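Local coordinates for protein enoyl-CoA hydratase (Thermus thermophilus, PDB 1WZ8) that probably catalyses the reversible hydration of enoyl-CoA thioesters, as a hexameric member of the crotonase family, at residues A[32-35]-A[36-40]; A[73-76]-A[77-81]; A[160-163]-A[164-168]; A[221-224]-A[225-228]. All coordinates share one frame; numbering follows the deposited sequence.

Overall arrangement
Read from the N terminus, the four contacts lie in series along the chain; each is local to one continuous stretch, so none closes a long loop and none nests within or crosses another. Interaction 1 starts helix 36-49 after the loop that follows strand 21-26, and interaction 2 is the body of helix 73-81. These two touch, with L75 packed against P36 and H39. Interaction 3 begins helix 162-171 and interaction 4 lies near the end of helix 211-226; their centres are about 19 Å apart within the chain, yet the same two regions meet between subunits, where K166 of one copy reaches N222 of another. Interactions 1 and 3 lie on opposite sides of the chain's centre.

Interaction 1: residues A[32-35]-A[36-40]; sequences NAMP and PALHR
P35 and H39 meet where a loop turns into helix 36-49. The carbonyl O of P35, which holds the N-cap position, accepts a hydrogen bond from H39 N at 3.1 Å; at 171° the bond is almost straight. Around this first turn the side chains of M34 and P35 lie against those of L38 and H39. L38 carries CG opposite its backbone N (chi1 -177°), which keeps its branch against the loop. Its CD2 packs on M34 CG at 4.1 Å, the two side chains crossing at about a right angle, while L38 CB rests 3.8 Å from P35 CD. M34 sets CG opposite its own carbonyl carbon (chi1 -54°) and runs extended from there, carrying the sulfur to the rim of the H39 imidazole. SD lies close to the ring plane, 4.2 Å from H39 CD2: a Met-aromatic contact made at the edge. Elsewhere on the ring, H39 ND1 is hydrogen-bonded to E92 of helix 83-102, which helps fix the turn of the imidazole; E92 also forms a salt bridge with R40. P36, with no N-H to satisfy, occupies the first helical position. A proline directly after the N-cap is a classic helix start, and here it opens the helix that follows the second strand of the crotonase fold.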
loop_
_atom_site.group_PDB
_atom_site.type_symbol
_atom_site.label_atom_id
_atom_site.label_comp_id
_atom_site.label_asym_id
_atom_site.label_seq_id
_atom_site.Cartn_x
_atom_site.Cartn_y
_atom_site.Cartn_z
ATOM N N ASN A 32 30.397 -21.819 8.710
ATOM C CA ASN A 32 29.009 -22.189 8.920
ATOM C C ASN A 32 28.157 -22.104 7.663
ATOM O O ASN A 32 27.017 -21.631 7.704
ATOM C CB ASN A 32 28.387 -21.354 10.042
ATOM C CG ASN A 32 28.979 -21.675 11.400
ATOM O OD1 ASN A 32 29.142 -22.846 11.761
ATOM N ND2 ASN A 32 29.294 -20.638 12.170
ATOM N N ALA A 33 28.715 -22.549 6.539
ATOM C CA ALA A 33 27.953 -22.571 5.295
ATOM C C ALA A 33 26.804 -23.499 5.668
ATOM O O ALA A 33 27.011 -24.493 6.364
ATOM C CB ALA A 33 28.783 -23.167 4.166
ATOM N N MET A 34 25.600 -23.179 5.216
ATOM C CA MET A 34 24.437 -23.970 5.582
ATOM C C MET A 34 24.052 -25.144 4.698
ATOM O O MET A 34 23.669 -24.961 3.547
ATOM C CB MET A 34 23.216 -23.062 5.697
ATOM C CG MET A 34 23.380 -21.872 6.616
ATOM S SD MET A 34 21.913 -20.834 6.454
ATOM C CE MET A 34 22.335 -19.450 7.532
ATOM N N PRO A 35 24.161 -26.373 5.226
ATOM C CA PRO A 35 23.779 -27.543 4.427
ATOM C C PRO A 35 22.246 -27.528 4.423
ATOM O O PRO A 35 21.632 -26.789 5.192
ATOM C CB PRO A 35 24.327 -28.713 5.240
ATOM C CG PRO A 35 25.496 -28.112 5.964
ATOM C CD PRO A 35 24.937 -26.781 6.409
ATOM N N PRO A 36 21.610 -28.342 3.569
ATOM C CA PRO A 36 20.146 -28.383 3.509
ATOM C C PRO A 36 19.457 -28.470 4.876
ATOM O O PRO A 36 18.527 -27.714 5.162
ATOM C CB PRO A 36 19.875 -29.617 2.650
ATOM C CG PRO A 36 21.014 -29.597 1.691
ATOM C CD PRO A 36 22.203 -29.255 2.575
ATOM N N ALA A 37 19.922 -29.386 5.721
ATOM C CA ALA A 37 19.324 -29.577 7.040
ATOM C C ALA A 37 19.380 -28.347 7.936
ATOM O O ALA A 37 18.409 -28.040 8.632
ATOM C CB ALA A 37 19.977 -30.762 7.744
ATOM N N LEU A 38 20.512 -27.648 7.930
ATOM C CA LEU A 38 20.661 -26.464 8.768
ATOM C C LEU A 38 19.795 -25.313 8.275
ATOM O O LEU A 38 19.179 -24.606 9.070
ATOM C CB LEU A 38 22.124 -26.023 8.828
ATOM C CG LEU A 38 22.393 -24.826 9.749
ATOM C CD1 LEU A 38 21.980 -25.160 11.179
ATOM C CD2 LEU A 38 23.860 -24.468 9.691
ATOM N N HIS A 39 19.746 -25.120 6.965
ATOM C CA HIS A 39 18.927 -24.052 6.411
ATOM C C HIS A 39 17.466 -24.251 6.815
ATOM O O HIS A 39 16.800 -23.315 7.264
ATOM C CB HIS A 39 19.067 -24.017 4.887
ATOM C CG HIS A 39 18.302 -22.907 4.239
ATOM N ND1 HIS A 39 17.047 -23.087 3.698
ATOM C CD2 HIS A 39 18.602 -21.599 4.070
ATOM C CE1 HIS A 39 16.608 -21.935 3.222
ATOM N NE2 HIS A 39 17.533 -21.015 3.434
ATOM N N ARG A 40 16.965 -25.473 6.666
ATOM C CA ARG A 40 15.589 -25.756 7.038
ATOM C C ARG A 40 15.383 -25.605 8.545
ATOM O O ARG A 40 14.340 -25.123 8.993
ATOM C CB ARG A 40 15.194 -27.165 6.600
ATOM C CG ARG A 40 13.847 -27.597 7.160
ATOM C CD ARG A 40 13.260 -28.765 6.394
ATOM N NE ARG A 40 14.265 -29.806 6.195
ATOM C CZ ARG A 40 14.982 -29.939 5.086
ATOM N NH1 ARG A 40 14.806 -29.078 4.089
ATOM N NH2 ARG A 40 15.841 -30.947 4.962
#

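Interaction 2: residues A[73-76]-A[77-81]; sequences FGLI and EEMRA
L75 and E78 cross obliquely on one flank of helix 73-81, the methyl carbon L75 CD1 lying 3.7 Å from the carboxylate oxygen E78 OE1. L75 has CG opposite its backbone N (chi1 175°), and this turns a side chain whose first bond leads away back along the helix toward the next turn. There CD1 also comes within 4.3 Å of M79 CG, a loose apolar touch. M79 departs the other way, CG set beside its backbone N, and this brings M79 CG to 3.1 Å from the carbonyl O of L75, the same oxygen that accepts the helical bond from M79 N. Its chain bends at chi3, which places CE, and M79 meets L86 and V89 of helix 83-102.

A charged flank runs along another side. E77 CG, beside its backbone N, lies 3.2 Å from F73 O, and the bend at chi2 (-67°) turns the carboxylate toward R80. The approach is to the guanidinium edge and in its plane, with E77 OE1 3.6 Å from R80 NE, a long salt bridge. Four backbone bonds between residues four apart hold this geometry, among them E77 N to F73 O at 2.9 Å and R80 N to I76 O at 3.0 Å.

Both glutamates have charged partners beyond the turn: E77 OE2 pairs with K256 of helix 246-256, and E78 OE1 with R88 of helix 83-102. The chemistry is therefore divided, with L75 and M79 seating the helix by apolar contact while its carboxylates, probably ionised, tie it electrostatically to the helices alongside.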
loop_
_atom_site.group_PDB
_atom_site.type_symbol
_atom_site.label_atom_id
_atom_site.label_comp_id
_atom_site.label_asym_id
_atom_site.label_seq_id
_atom_site.Cartn_x
_atom_site.Cartn_y
_atom_site.Cartn_z
ATOM N N PHE A 73 27.446 -25.169 -1.006
ATOM C CA PHE A 73 27.416 -25.620 -2.392
ATOM C C PHE A 73 26.437 -26.779 -2.523
ATOM O O PHE A 73 25.716 -26.890 -3.516
ATOM C CB PHE A 73 28.806 -26.086 -2.846
ATOM C CG PHE A 73 29.753 -24.964 -3.173
ATOM C CD1 PHE A 73 29.464 -24.068 -4.198
ATOM C CD2 PHE A 73 30.945 -24.814 -2.465
ATOM C CE1 PHE A 73 30.349 -23.038 -4.518
ATOM C CE2 PHE A 73 31.836 -23.787 -2.777
ATOM C CZ PHE A 73 31.539 -22.899 -3.803
ATOM N N GLY A 74 26.418 -27.640 -1.510
ATOM C CA GLY A 74 25.529 -28.788 -1.527
ATOM C C GLY A 74 24.074 -28.377 -1.636
ATOM O O GLY A 74 23.315 -28.940 -2.426
ATOM N N LEU A 75 23.688 -27.389 -0.841
ATOM C CA LEU A 75 22.318 -26.894 -0.848
ATOM C C LEU A 75 21.954 -26.301 -2.206
ATOM O O LEU A 75 20.879 -26.575 -2.745
ATOM C CB LEU A 75 22.143 -25.842 0.245
ATOM C CG LEU A 75 20.792 -25.128 0.321
ATOM C CD1 LEU A 75 19.652 -26.142 0.326
ATOM C CD2 LEU A 75 20.762 -24.275 1.572
ATOM N N ILE A 76 22.853 -25.493 -2.757
ATOM C CA ILE A 76 22.614 -24.869 -4.054
ATOM C C ILE A 76 22.467 -25.928 -5.145
ATOM O O ILE A 76 21.604 -25.817 -6.020
ATOM C CB ILE A 76 23.766 -23.902 -4.419
ATOM C CG1 ILE A 76 23.812 -22.757 -3.402
ATOM C CG2 ILE A 76 23.568 -23.351 -5.827
ATOM C CD1 ILE A 76 24.952 -21.784 -3.612
ATOM N N GLU A 77 23.306 -26.958 -5.089
ATOM C CA GLU A 77 23.252 -28.025 -6.082
ATOM C C GLU A 77 21.951 -28.811 -5.970
ATOM O O GLU A 77 21.383 -29.224 -6.982
ATOM C CB GLU A 77 24.447 -28.967 -5.924
ATOM C CG GLU A 77 25.781 -28.353 -6.327
ATOM C CD GLU A 77 25.878 -28.063 -7.818
ATOM O OE1 GLU A 77 24.881 -28.273 -8.544
ATOM O OE2 GLU A 77 26.959 -27.622 -8.265
ATOM N N GLU A 78 21.484 -29.020 -4.741
ATOM C CA GLU A 78 20.242 -29.747 -4.519
ATOM C C GLU A 78 19.074 -29.003 -5.161
ATOM O O GLU A 78 18.219 -29.602 -5.819
ATOM C CB GLU A 78 19.966 -29.906 -3.023
ATOM C CG GLU A 78 18.595 -30.501 -2.743
ATOM C CD GLU A 78 18.229 -30.500 -1.275
ATOM O OE1 GLU A 78 18.420 -29.464 -0.606
ATOM O OE2 GLU A 78 17.729 -31.535 -0.792
ATOM N N MET A 79 19.044 -27.691 -4.948
ATOM C CA MET A 79 18.001 -26.834 -5.502
ATOM C C MET A 79 18.015 -26.913 -7.027
ATOM O O MET A 79 16.977 -27.049 -7.667
ATOM C CB MET A 79 18.243 -25.383 -5.078
ATOM C CG MET A 79 18.215 -25.143 -3.582
ATOM S SD MET A 79 18.802 -23.484 -3.155
ATOM C CE MET A 79 17.527 -22.470 -3.878
ATOM N N ARG A 80 19.212 -26.822 -7.596
ATOM C CA ARG A 80 19.404 -26.856 -9.043
ATOM C C ARG A 80 19.020 -28.170 -9.718
ATOM O O ARG A 80 18.670 -28.186 -10.896
ATOM C CB ARG A 80 20.870 -26.558 -9.374
ATOM C CG ARG A 80 21.137 -25.167 -9.922
ATOM C CD ARG A 80 22.629 -24.965 -10.170
ATOM N NE ARG A 80 23.217 -26.086 -10.903
ATOM C CZ ARG A 80 22.955 -26.372 -12.175
ATOM N NH1 ARG A 80 22.114 -25.612 -12.864
ATOM N NH2 ARG A 80 23.521 -27.425 -12.753
ATOM N N ALA A 81 19.085 -29.267 -8.973
ATOM C CA ALA A 81 18.802 -30.580 -9.537
ATOM C C ALA A 81 17.383 -31.125 -9.391
ATOM O O ALA A 81 17.057 -32.158 -9.980
ATOM C CB ALA A 81 19.797 -31.590 -8.966
#

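Interaction 3: residues A[160-163]-A[164-168]; sequences VGMA and KAKYH
K164 and V160 meet at the start of helix 162-171, a glycine-capped N-terminus that follows directly on helix 157-160. K164 CB lies 3.9 Å from V160 CG2, the side chains crossing at about a right angle; the lysine then bends at chi2 and sends NZ to E181 and the carbonyl of A187, both of a neighbouring subunit. G161, with positive phi (90°), separates the two helices and serves as N-cap, its carbonyl O accepting from A165 N at 3.1 Å. A163 contributes mainly backbone, its O taking Y167 N at 3.0 Å, while its small side chain packs on G184 of the same neighbour. M162, bent at both chi2 and chi3, crosses the extended aliphatic part of K166 obliquely: M162 CG touches K166 CE at 4.0 Å and M162 SD reaches K166 CG, also at 4.0 Å. K166 NZ continues into that neighbouring subunit, where it forms a salt bridge with D127 and a hydrogen bond with N222. Shortening K166 to an alanine would probably leave that D127 without its positive mate and uncover one side of M162. Across the break between the helices one water donates to V160 O at 2.8 Å and accepts from K164 N at 2.9 Å.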
loop_
_atom_site.group_PDB
_atom_site.type_symbol
_atom_site.label_atom_id
_atom_site.label_comp_id
_atom_site.label_asym_id
_atom_site.label_seq_id
_atom_site.Cartn_x
_atom_site.Cartn_y
_atom_site.Cartn_z
ATOM N N VAL A 160 18.985 1.125 4.670
ATOM C CA VAL A 160 19.980 2.062 4.161
ATOM C C VAL A 160 19.542 2.977 3.024
ATOM O O VAL A 160 20.323 3.811 2.566
ATOM C CB VAL A 160 21.253 1.315 3.693
ATOM C CG1 VAL A 160 21.857 0.545 4.856
ATOM C CG2 VAL A 160 20.917 0.377 2.542
ATOM N N GLY A 161 18.305 2.838 2.564
ATOM C CA GLY A 161 17.860 3.684 1.474
ATOM C C GLY A 161 18.172 3.017 0.150
ATOM O O GLY A 161 19.045 2.150 0.078
ATOM N N MET A 162 17.489 3.445 -0.906
ATOM C CA MET A 162 17.655 2.842 -2.225
ATOM C C MET A 162 19.005 3.018 -2.919
ATOM O O MET A 162 19.454 2.114 -3.626
ATOM C CB MET A 162 16.546 3.331 -3.156
ATOM C CG MET A 162 16.414 2.501 -4.425
ATOM S SD MET A 162 16.051 0.768 -4.047
ATOM C CE MET A 162 14.491 0.964 -3.203
ATOM N N ALA A 163 19.651 4.164 -2.738
ATOM C CA ALA A 163 20.942 4.393 -3.386
ATOM C C ALA A 163 21.988 3.399 -2.891
ATOM O O ALA A 163 22.644 2.708 -3.682
ATOM C CB ALA A 163 21.419 5.827 -3.127
ATOM N N LYS A 164 22.151 3.325 -1.576
ATOM C CA LYS A 164 23.133 2.411 -1.015
ATOM C C LYS A 164 22.745 0.953 -1.250
ATOM O O LYS A 164 23.608 0.100 -1.427
ATOM C CB LYS A 164 23.316 2.689 0.475
ATOM C CG LYS A 164 23.970 4.039 0.753
ATOM C CD LYS A 164 25.387 4.084 0.184
ATOM C CE LYS A 164 26.052 5.435 0.450
ATOM N NZ LYS A 164 27.469 5.447 -0.006
ATOM N N ALA A 165 21.448 0.666 -1.266
ATOM C CA ALA A 165 20.998 -0.703 -1.505
ATOM C C ALA A 165 21.362 -1.123 -2.930
ATOM O O ALA A 165 21.955 -2.181 -3.138
ATOM C CB ALA A 165 19.491 -0.809 -1.294
ATOM N N LYS A 166 21.013 -0.298 -3.912
ATOM C CA LYS A 166 21.323 -0.641 -5.297
ATOM C C LYS A 166 22.816 -0.763 -5.545
ATOM O O LYS A 166 23.261 -1.642 -6.284
ATOM C CB LYS A 166 20.725 0.389 -6.259
ATOM C CG LYS A 166 19.234 0.225 -6.460
ATOM C CD LYS A 166 18.709 1.186 -7.497
ATOM C CE LYS A 166 17.297 0.814 -7.903
ATOM N NZ LYS A 166 16.807 1.726 -8.968
ATOM N N TYR A 167 23.591 0.117 -4.926
ATOM C CA TYR A 167 25.036 0.098 -5.101
ATOM C C TYR A 167 25.676 -1.191 -4.578
ATOM O O TYR A 167 26.455 -1.836 -5.280
ATOM C CB TYR A 167 25.663 1.298 -4.394
ATOM C CG TYR A 167 27.164 1.361 -4.528
ATOM C CD1 TYR A 167 27.762 1.744 -5.728
ATOM C CD2 TYR A 167 27.990 1.037 -3.453
ATOM C CE1 TYR A 167 29.151 1.809 -5.851
ATOM C CE2 TYR A 167 29.377 1.095 -3.568
ATOM C CZ TYR A 167 29.948 1.483 -4.767
ATOM O OH TYR A 167 31.320 1.556 -4.875
ATOM N N HIS A 168 25.341 -1.575 -3.352
ATOM C CA HIS A 168 25.928 -2.776 -2.771
ATOM C C HIS A 168 25.349 -4.089 -3.280
ATOM O O HIS A 168 26.064 -5.088 -3.360
ATOM C CB HIS A 168 25.846 -2.709 -1.240
ATOM C CG HIS A 168 26.783 -1.700 -0.645
ATOM N ND1 HIS A 168 28.143 -1.911 -0.561
ATOM C CD2 HIS A 168 26.570 -0.441 -0.196
ATOM C CE1 HIS A 168 28.727 -0.823 -0.093
ATOM N NE2 HIS A 168 27.795 0.085 0.136
HETATM O O HOH W 1 20.492 5.127 0.053
#

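Interaction 4: residues A[221-224]-A[225-228]; sequences LNHW and YRSF
R226 N bonds to N222 O at 3.0 Å (165°) near the end of helix 211-226, and H223 O takes two donors from S227, the backbone N at 3.1 Å and OG at 2.9 Å. S227 OG is also hydrogen-bonded to H231 of a neighbouring subunit. R226 extends from CG to NE and reaches back past N222 and H223. Its NH1 stands 3.4 Å above the centre of the H223 ring, the guanidinium plane inclined 69° to the imidazole; N222 CB sits over one guanidinium face, offset toward its rim, 3.9 Å from R226 CZ. NH1 is bonded to H219 O and NE to N102 OD1, which together fix the group's rotation. With the arginine cut back to an alanine, H219 O and N102 OD1 would probably lose these donors. N222 OD1, hydrogen-bonded to K166 of a neighbouring subunit, comes to the edge of the Y225 ring, 3.8 Å from CD2. W224 O, buried without a hydrogen-bonding partner, meets the F228 ring edge at CD2 (3.2 Å). At the subunit interface H223 NE2 bonds to E233 of another subunit. Within its own chain R226 ties the helix to the end of helix 83-102, while W224 and Y225 pack on helix 157-160.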
loop_
_atom_site.group_PDB
_atom_site.type_symbol
_atom_site.label_atom_id
_atom_site.label_comp_id
_atom_site.label_asym_id
_atom_site.label_seq_id
_atom_site.Cartn_x
_atom_site.Cartn_y
_atom_site.Cartn_z
ATOM N N LEU A 221 6.098 -2.271 14.527
ATOM C CA LEU A 221 7.152 -1.805 13.632
ATOM C C LEU A 221 7.307 -2.742 12.439
ATOM O O LEU A 221 7.485 -2.289 11.306
ATOM C CB LEU A 221 8.495 -1.709 14.367
ATOM C CG LEU A 221 8.734 -0.553 15.345
ATOM C CD1 LEU A 221 10.037 -0.803 16.093
ATOM C CD2 LEU A 221 8.806 0.774 14.598
ATOM N N ASN A 222 7.226 -4.048 12.685
ATOM C CA ASN A 222 7.402 -5.011 11.605
ATOM C C ASN A 222 6.340 -4.964 10.515
ATOM O O ASN A 222 6.526 -5.533 9.443
ATOM C CB ASN A 222 7.564 -6.427 12.169
ATOM C CG ASN A 222 8.975 -6.686 12.662
ATOM O OD1 ASN A 222 9.882 -5.895 12.403
ATOM N ND2 ASN A 222 9.174 -7.798 13.358
ATOM N N HIS A 223 5.228 -4.279 10.773
ATOM C CA HIS A 223 4.204 -4.150 9.747
ATOM C C HIS A 223 4.773 -3.321 8.592
ATOM O O HIS A 223 4.230 -3.334 7.484
ATOM C CB HIS A 223 2.940 -3.478 10.297
ATOM C CG HIS A 223 1.937 -4.442 10.852
ATOM N ND1 HIS A 223 1.496 -5.544 10.149
ATOM C CD2 HIS A 223 1.266 -4.453 12.028
ATOM C CE1 HIS A 223 0.596 -6.192 10.869
ATOM N NE2 HIS A 223 0.438 -5.551 12.012
ATOM N N TRP A 224 5.852 -2.582 8.846
ATOM C CA TRP A 224 6.460 -1.811 7.771
ATOM C C TRP A 224 7.038 -2.795 6.765
ATOM O O TRP A 224 6.926 -2.601 5.558
ATOM C CB TRP A 224 7.568 -0.891 8.286
ATOM C CG TRP A 224 7.055 0.393 8.856
ATOM C CD1 TRP A 224 6.522 0.587 10.099
ATOM C CD2 TRP A 224 6.992 1.660 8.191
ATOM N NE1 TRP A 224 6.133 1.894 10.249
ATOM C CE2 TRP A 224 6.408 2.576 9.094
ATOM C CE3 TRP A 224 7.371 2.111 6.919
ATOM C CZ2 TRP A 224 6.194 3.919 8.766
ATOM C CZ3 TRP A 224 7.158 3.453 6.591
ATOM C CH2 TRP A 224 6.574 4.339 7.515
ATOM N N TYR A 225 7.654 -3.860 7.265
ATOM C CA TYR A 225 8.216 -4.871 6.383
ATOM C C TYR A 225 7.098 -5.708 5.757
ATOM O O TYR A 225 7.131 -6.002 4.568
ATOM C CB TYR A 225 9.154 -5.805 7.150
ATOM C CG TYR A 225 10.483 -5.204 7.547
ATOM C CD1 TYR A 225 11.263 -4.511 6.621
ATOM C CD2 TYR A 225 10.995 -5.387 8.836
ATOM C CE1 TYR A 225 12.522 -4.021 6.963
ATOM C CE2 TYR A 225 12.250 -4.902 9.187
ATOM C CZ TYR A 225 13.008 -4.225 8.247
ATOM O OH TYR A 225 14.263 -3.780 8.577
ATOM N N ARG A 226 6.111 -6.081 6.563
ATOM C CA ARG A 226 5.015 -6.904 6.078
ATOM C C ARG A 226 4.275 -6.274 4.904
ATOM O O ARG A 226 3.791 -6.985 4.026
ATOM C CB ARG A 226 4.031 -7.215 7.210
ATOM C CG ARG A 226 4.650 -7.991 8.370
ATOM C CD ARG A 226 3.580 -8.533 9.319
ATOM N NE ARG A 226 4.168 -9.155 10.504
ATOM C CZ ARG A 226 4.315 -8.544 11.674
ATOM N NH1 ARG A 226 3.907 -7.290 11.827
ATOM N NH2 ARG A 226 4.881 -9.182 12.692
ATOM N N SER A 227 4.194 -4.947 4.879
ATOM C CA SER A 227 3.513 -4.255 3.792
ATOM C C SER A 227 4.217 -4.457 2.447
ATOM O O SER A 227 3.636 -4.212 1.393
ATOM C CB SER A 227 3.416 -2.755 4.099
ATOM O OG SER A 227 2.564 -2.509 5.202
ATOM N N PHE A 228 5.468 -4.914 2.491
ATOM C CA PHE A 228 6.252 -5.130 1.280
ATOM C C PHE A 228 6.601 -6.597 1.064
ATOM O O PHE A 228 7.565 -6.919 0.373
ATOM C CB PHE A 228 7.534 -4.297 1.338
ATOM C CG PHE A 228 7.287 -2.813 1.269
ATOM C CD1 PHE A 228 7.198 -2.172 0.037
ATOM C CD2 PHE A 228 7.091 -2.069 2.432
ATOM C CE1 PHE A 228 6.927 -0.812 -0.043
ATOM C CE2 PHE A 228 6.817 -0.699 2.362
ATOM C CZ PHE A 228 6.730 -0.071 1.124
#